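Local coordinates for protein TadZ (Pseudomonas aeruginosa, PDB 4LDA) that probably takes part in pilus assembly as an ATP-binding protein, of which this is the N-terminal CheY-like receiver domain, at residues E15-W18 with L19-S22. Sequence-based numbering, arbitrary orientation.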
# COMPACT_ATOMS: atom_id res chain seq x y z
N GLU A 15 -0.63 7.83 -10.23
CA GLU A 15 -0.26 6.70 -9.37
C GLU A 15 -1.40 5.69 -9.30
O GLU A 15 -1.14 4.50 -9.39
CB GLU A 15 0.11 7.16 -7.96
CG GLU A 15 1.41 7.93 -7.85
CD GLU A 15 1.67 8.46 -6.45
OE1 GLU A 15 0.70 8.78 -5.74
OE2 GLU A 15 2.86 8.59 -6.08
N LEU A 16 -2.64 6.16 -9.11
CA LEU A 16 -3.81 5.30 -9.01
C LEU A 16 -4.02 4.53 -10.32
O LEU A 16 -4.29 3.33 -10.26
CB LEU A 16 -5.05 6.12 -8.65
CG LEU A 16 -6.30 5.29 -8.36
CD1 LEU A 16 -6.14 4.45 -7.08
CD2 LEU A 16 -7.53 6.16 -8.32
N ASP A 17 -3.87 5.20 -11.48
CA ASP A 17 -4.00 4.57 -12.79
C ASP A 17 -2.95 3.49 -12.98
O ASP A 17 -3.29 2.40 -13.43
CB ASP A 17 -3.90 5.61 -13.92
CG ASP A 17 -5.09 6.55 -14.00
OD1 ASP A 17 -6.21 6.13 -13.64
OD2 ASP A 17 -4.91 7.69 -14.48
N TRP A 18 -1.68 3.77 -12.60
CA TRP A 18 -0.54 2.87 -12.67
C TRP A 18 -0.79 1.60 -11.82
O TRP A 18 -0.58 0.49 -12.30
CB TRP A 18 0.74 3.59 -12.22
CG TRP A 18 1.93 2.70 -11.91
CD1 TRP A 18 2.70 2.01 -12.81
CD2 TRP A 18 2.56 2.53 -10.63
NE1 TRP A 18 3.72 1.37 -12.15
CE2 TRP A 18 3.66 1.67 -10.82
CE3 TRP A 18 2.25 2.96 -9.33
CZ2 TRP A 18 4.49 1.28 -9.75
CZ3 TRP A 18 3.06 2.55 -8.28
CH2 TRP A 18 4.18 1.75 -8.49
N LEU A 19 -1.32 1.79 -10.61
CA LEU A 19 -1.67 0.67 -9.74
C LEU A 19 -2.81 -0.16 -10.32
O LEU A 19 -2.67 -1.38 -10.40
CB LEU A 19 -2.07 1.16 -8.33
CG LEU A 19 -0.97 1.72 -7.43
CD1 LEU A 19 -1.57 2.28 -6.17
CD2 LEU A 19 0.08 0.67 -7.09
N GLN A 20 -3.92 0.49 -10.74
CA GLN A 20 -5.12 -0.17 -11.29
C GLN A 20 -4.82 -0.98 -12.55
O GLN A 20 -5.31 -2.10 -12.67
CB GLN A 20 -6.22 0.85 -11.60
CG GLN A 20 -6.95 1.30 -10.35
CD GLN A 20 -7.95 2.43 -10.52
OE1 GLN A 20 -7.88 3.23 -11.45
NE2 GLN A 20 -8.81 2.61 -9.52
N ASN A 21 -4.03 -0.41 -13.47
CA ASN A 21 -3.68 -1.04 -14.74
C ASN A 21 -2.73 -2.20 -14.54
O ASN A 21 -2.93 -3.23 -15.17
CB ASN A 21 -3.06 -0.02 -15.71
CG ASN A 21 -4.04 1.02 -16.24
OD1 ASN A 21 -5.27 0.82 -16.26
ND2 ASN A 21 -3.52 2.13 -16.73
N SER A 22 -1.71 -2.03 -13.68
CA SER A 22 -0.72 -3.07 -13.40
C SER A 22 -1.32 -4.26 -12.67
O SER A 22 -0.94 -5.40 -12.97
CB SER A 22 0.43 -2.50 -12.56
OG SER A 22 1.04 -1.38 -13.18
O HOH W 1 -8.78 5.68 -12.52
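Trp18 brings CE3 and CZ3 of its indole against the Leu19 side chain, CZ3 lying 3.7 Å from CD2 of Leu19. The Trp18 side chain leaves the backbone with CG anti to N (chi1 166°) and beside the carbonyl carbon, so the ring starts out toward Leu19 and crosses its side chain at a slant. The indole N-H is bonded to the carbonyl of Ala108, and Tyr106 meets the ring edge-to-face. One turn on, Ser22 folds its hydroxyl back onto the helix. Its OG, beside its own backbone N (chi1 -57°), donates to Trp18 O at 2.6 Å. Ser22 N donates to the same oxygen at 3.1 Å, from the opposite face of the carbonyl plane. Two bonds from one residue grip this acceptor, and the OG bond gives the hydroxyl of the buried Ser22 a partner.

On another side of the helix, Leu16 packs its branch point against the Gln20 amide, with CG 3.9 Å from NE2. The NE2 itself donates to the carbonyl of Val29. Gln20 OE1 turns to a water that donates to it and to Asp17 OD1, each at 2.8 Å, linking two side chains that do not bond directly. Leu16 and Leu19 both reach Val29, while Leu19 also touches Leu113. These are successive turns of alpha-helix 13-22, tied by i to i+4 backbone bonds, in the beta-alpha-beta unit of strand 4-9, this helix and strand 27-31 of the CheY-like fold.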